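PDB 5FJL: fiber protein from Raptor siadenovirus a, which forms the trimeric fibre of the adenovirus capsid, whose C-terminal head domain, the part described here, probably attaches the virus to a host-cell receptor. Local coordinates for residues V127-Q135 against L146-E156. Residues are numbered along the deposited sequence; the frame is centred on the assembly and turned at random.
Sequences VYRELCMMQ and LVVLRSESKHE
Glu130 and Arg150 meet side-on, each carboxylate oxygen taking a different nitrogen of the guanidinium. The bond from Arg150 NH2 to Glu130 OE1 is nearly straight (169°), lies in the guanidinium plane and uses the syn lone pair; Arg150 NE reaches Glu130 OE2 at 2.8 Å, tilted from both planes. With Glu130 CG wedged between its backbone N and carbonyl carbon (chi1 50°), the otherwise extended acid is aimed toward the segment after Leu149, where the chain leaves its strand partner. Farther along, Tyr128 OH makes a very short 2.5 Å hydrogen bond to Glu156 OE2, the carboxylate standing at the ring edge with its plane turned 72° from the ring. Lys154, bent at chi2, brings CE obliquely to the same ring in an off-centre CH-pi contact, CE 4.1 Å from the centroid of Tyr128, while its NZ pairs with Glu152 OE2. All this illustrates how a beta hairpin that splays at its open end can continue through side chains: in strands 127-138 and 144-149, part of the antiparallel beta fold of the fibre head, Met133 and Leu149 form a hydrogen-bonded pair (Leu149 N to Met133 O 2.8 Å), as do Gln135 and Val147, with Met134 and Val148 a non-hydrogen-bonded pair between them. A water bridges Glu130 OE2, Leu131 O and Ser151 N, tying the acid to the departing backbone. Behind the first shell, Arg150 NH1 bonds Lys97 O and its guanidinium makes a cation-pi contact with Phe121, while Thr123 and His126 hold Glu156 OE1. Across the trimer interface, Arg129 NE of the second subunit hydrogen-bonds Arg150 O.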
loop_
_atom_site.group_PDB
_atom_site.type_symbol
_atom_site.label_atom_id
_atom_site.label_comp_id
_atom_site.label_asym_id
_atom_site.label_seq_id
_atom_site.Cartn_x
_atom_site.Cartn_y
_atom_site.Cartn_z
ATOM N N VAL A 127 -10.006 -7.599 -19.306
ATOM C CA VAL A 127 -10.248 -7.041 -17.998
ATOM C C VAL A 127 -8.986 -7.299 -17.202
ATOM O O VAL A 127 -8.561 -8.468 -17.049
ATOM C CB VAL A 127 -11.432 -7.684 -17.289
ATOM C CG1 VAL A 127 -11.620 -7.108 -15.882
ATOM C CG2 VAL A 127 -12.703 -7.450 -18.080
ATOM N N TYR A 128 -8.384 -6.235 -16.678
ATOM C CA TYR A 128 -7.148 -6.333 -15.896
ATOM C C TYR A 128 -7.468 -5.862 -14.486
ATOM O O TYR A 128 -7.809 -4.705 -14.265
ATOM C CB TYR A 128 -6.059 -5.461 -16.495
ATOM C CG TYR A 128 -5.649 -5.869 -17.873
ATOM C CD1 TYR A 128 -4.970 -7.063 -18.076
ATOM C CD2 TYR A 128 -5.940 -5.088 -18.979
ATOM C CE1 TYR A 128 -4.632 -7.477 -19.351
ATOM C CE2 TYR A 128 -5.566 -5.473 -20.252
ATOM C CZ TYR A 128 -4.901 -6.673 -20.415
ATOM O OH TYR A 128 -4.508 -7.095 -21.669
ATOM N N ARG A 129 -7.271 -6.730 -13.522
ATOM C CA ARG A 129 -7.478 -6.444 -12.126
ATOM C C ARG A 129 -6.130 -6.413 -11.474
ATOM O O ARG A 129 -5.406 -7.410 -11.539
ATOM C CB ARG A 129 -8.360 -7.528 -11.522
ATOM C CG ARG A 129 -8.705 -7.406 -10.083
ATOM C CD ARG A 129 -9.489 -8.669 -9.651
ATOM N NE ARG A 129 -9.852 -8.606 -8.272
ATOM C CZ ARG A 129 -10.983 -8.134 -7.799
ATOM N NH1 ARG A 129 -11.910 -7.624 -8.622
ATOM N NH2 ARG A 129 -11.248 -8.189 -6.513
ATOM N N GLU A 130 -5.776 -5.305 -10.853
ATOM C CA GLU A 130 -4.391 -5.127 -10.385
ATOM C C GLU A 130 -4.257 -4.121 -9.293
ATOM O O GLU A 130 -5.026 -3.191 -9.171
ATOM C CB GLU A 130 -3.456 -4.744 -11.493
ATOM C CG GLU A 130 -3.905 -3.610 -12.326
ATOM C CD GLU A 130 -3.050 -3.401 -13.612
ATOM O OE1 GLU A 130 -3.113 -4.124 -14.618
ATOM O OE2 GLU A 130 -2.351 -2.414 -13.586
ATOM N N LEU A 131 -3.208 -4.301 -8.467
ATOM C CA LEU A 131 -2.807 -3.268 -7.525
ATOM C C LEU A 131 -1.946 -2.265 -8.278
ATOM O O LEU A 131 -1.096 -2.621 -9.084
ATOM C CB LEU A 131 -2.079 -3.811 -6.251
ATOM C CG LEU A 131 -2.993 -4.349 -5.117
ATOM C CD1 LEU A 131 -3.679 -5.647 -5.535
ATOM C CD2 LEU A 131 -2.227 -4.557 -3.819
ATOM N N CYS A 132 -2.189 -1.008 -7.958
ATOM C CA CYS A 132 -1.505 0.150 -8.585
ATOM C C CYS A 132 -1.174 1.134 -7.509
ATOM O O CYS A 132 -1.694 1.016 -6.392
ATOM C CB CYS A 132 -2.418 0.890 -9.580
ATOM S SG CYS A 132 -3.038 -0.105 -10.943
ATOM N N MET A 133 -0.348 2.126 -7.789
ATOM C CA MET A 133 -0.191 3.257 -6.875
ATOM C C MET A 133 -0.746 4.492 -7.542
ATOM O O MET A 133 -0.654 4.647 -8.770
ATOM C CB MET A 133 1.224 3.463 -6.454
ATOM C CG MET A 133 1.769 2.249 -5.656
ATOM S SD MET A 133 3.153 2.620 -4.595
ATOM C CE MET A 133 2.220 3.240 -3.168
ATOM N N MET A 134 -1.353 5.342 -6.761
ATOM C CA MET A 134 -1.841 6.622 -7.287
ATOM C C MET A 134 -1.497 7.753 -6.395
ATOM O O MET A 134 -1.306 7.604 -5.195
ATOM C CB MET A 134 -3.251 6.545 -7.658
ATOM C CG MET A 134 -4.164 6.165 -6.601
ATOM S SD MET A 134 -5.893 6.023 -7.194
ATOM C CE MET A 134 -5.928 4.782 -8.444
ATOM N N GLN A 135 -1.380 8.932 -7.000
ATOM C CA GLN A 135 -0.886 10.090 -6.284
ATOM C C GLN A 135 -1.463 11.351 -6.897
ATOM O O GLN A 135 -1.500 11.456 -8.111
ATOM C CB GLN A 135 0.650 10.124 -6.422
ATOM C CG GLN A 135 1.358 11.177 -5.666
ATOM C CD GLN A 135 2.854 10.919 -5.601
ATOM O OE1 GLN A 135 3.379 10.002 -6.247
ATOM N NE2 GLN A 135 3.498 11.650 -4.749
ATOM N N LEU A 146 -4.302 13.599 -11.155
ATOM C CA LEU A 146 -4.192 12.276 -10.494
ATOM C C LEU A 146 -3.343 11.389 -11.369
ATOM O O LEU A 146 -3.612 11.227 -12.561
ATOM C CB LEU A 146 -5.587 11.678 -10.307
ATOM C CG LEU A 146 -5.640 10.268 -9.673
ATOM C CD1 LEU A 146 -4.939 10.215 -8.323
ATOM C CD2 LEU A 146 -7.084 9.784 -9.531
ATOM N N VAL A 147 -2.281 10.827 -10.805
ATOM C CA VAL A 147 -1.334 10.005 -11.534
ATOM C C VAL A 147 -1.487 8.576 -11.061
ATOM O O VAL A 147 -1.612 8.355 -9.844
ATOM C CB VAL A 147 0.107 10.470 -11.258
ATOM C CG1 VAL A 147 1.121 9.590 -11.977
ATOM C CG2 VAL A 147 0.252 11.953 -11.631
ATOM N N VAL A 148 -1.504 7.640 -12.005
ATOM C CA VAL A 148 -1.634 6.219 -11.675
ATOM C C VAL A 148 -0.416 5.521 -12.224
ATOM O O VAL A 148 -0.099 5.658 -13.414
ATOM C CB VAL A 148 -2.894 5.603 -12.279
ATOM C CG1 VAL A 148 -3.076 4.146 -11.866
ATOM C CG2 VAL A 148 -4.138 6.403 -11.900
ATOM N N LEU A 149 0.278 4.764 -11.369
ATOM C CA LEU A 149 1.446 3.994 -11.788
ATOM C C LEU A 149 1.139 2.524 -11.744
ATOM O O LEU A 149 0.583 2.024 -10.770
ATOM C CB LEU A 149 2.641 4.265 -10.904
ATOM C CG LEU A 149 3.084 5.709 -10.770
ATOM C CD1 LEU A 149 4.356 5.754 -9.920
ATOM C CD2 LEU A 149 3.405 6.306 -12.123
ATOM N N ARG A 150 1.464 1.807 -12.807
ATOM C CA ARG A 150 1.161 0.402 -12.970
ATOM C C ARG A 150 2.426 -0.389 -13.228
ATOM O O ARG A 150 3.484 0.193 -13.541
ATOM C CB ARG A 150 0.218 0.203 -14.155
ATOM C CG ARG A 150 -1.119 0.934 -14.059
ATOM C CD ARG A 150 -1.945 0.796 -15.324
ATOM N NE ARG A 150 -2.120 -0.599 -15.652
ATOM C CZ ARG A 150 -1.555 -1.235 -16.661
ATOM N NH1 ARG A 150 -0.780 -0.599 -17.535
ATOM N NH2 ARG A 150 -1.736 -2.550 -16.812
ATOM N N SER A 151 2.319 -1.703 -13.120
ATOM C CA SER A 151 3.455 -2.610 -13.366
ATOM C C SER A 151 3.726 -2.873 -14.834
ATOM O O SER A 151 4.906 -2.968 -15.259
ATOM C CB SER A 151 3.225 -3.962 -12.705
ATOM O OG SER A 151 4.284 -4.846 -13.066
ATOM N N GLU A 152 2.667 -3.027 -15.630
ATOM C CA GLU A 152 2.809 -3.558 -17.003
ATOM C C GLU A 152 2.020 -2.831 -18.081
ATOM O O GLU A 152 0.777 -2.926 -18.106
ATOM C CB GLU A 152 2.414 -5.027 -17.022
ATOM C CG GLU A 152 2.975 -5.770 -18.232
ATOM C CD GLU A 152 2.361 -7.147 -18.415
ATOM O OE1 GLU A 152 2.099 -7.841 -17.396
ATOM O OE2 GLU A 152 2.127 -7.518 -19.591
ATOM N N SER A 153 2.717 -2.181 -19.003
ATOM C CA SER A 153 2.073 -1.520 -20.143
ATOM C C SER A 153 1.444 -2.526 -21.105
ATOM O O SER A 153 1.924 -3.660 -21.235
ATOM C CB SER A 153 3.043 -0.613 -20.896
ATOM O OG SER A 153 4.002 -1.402 -21.553
ATOM N N LYS A 154 0.325 -2.116 -21.706
ATOM C CA LYS A 154 -0.387 -2.912 -22.700
ATOM C C LYS A 154 -0.644 -2.011 -23.889
ATOM O O LYS A 154 -0.948 -0.819 -23.722
ATOM C CB LYS A 154 -1.743 -3.407 -22.175
ATOM C CG LYS A 154 -1.713 -4.156 -20.854
ATOM C CD LYS A 154 -1.129 -5.541 -20.995
ATOM C CE LYS A 154 -1.184 -6.208 -19.637
ATOM N NZ LYS A 154 -0.616 -7.572 -19.684
ATOM N N HIS A 155 -0.584 -2.578 -25.094
ATOM C CA HIS A 155 -0.889 -1.834 -26.317
ATOM C C HIS A 155 -2.375 -1.925 -26.597
ATOM O O HIS A 155 -2.829 -2.575 -27.555
ATOM C CB HIS A 155 -0.088 -2.386 -27.511
ATOM C CG HIS A 155 1.382 -2.154 -27.407
ATOM N ND1 HIS A 155 1.929 -0.895 -27.261
ATOM C CD2 HIS A 155 2.425 -3.018 -27.456
ATOM C CE1 HIS A 155 3.247 -0.996 -27.209
ATOM N NE2 HIS A 155 3.573 -2.273 -27.328
ATOM N N GLU A 156 -3.138 -1.332 -25.681
ATOM C CA GLU A 156 -4.609 -1.365 -25.701
ATOM C C GLU A 156 -5.117 -0.045 -25.185
ATOM O O GLU A 156 -4.422 0.665 -24.479
ATOM C CB GLU A 156 -5.168 -2.463 -24.818
ATOM C CG GLU A 156 -4.806 -3.866 -25.247
ATOM C CD GLU A 156 -5.237 -4.886 -24.250
ATOM O OE1 GLU A 156 -6.458 -5.177 -24.176
ATOM O OE2 GLU A 156 -4.383 -5.453 -23.544
HETATM O O HOH W 1 -0.244 -2.300 -11.780
HETATM O O HOH W 2 0.177 -4.035 -14.549
#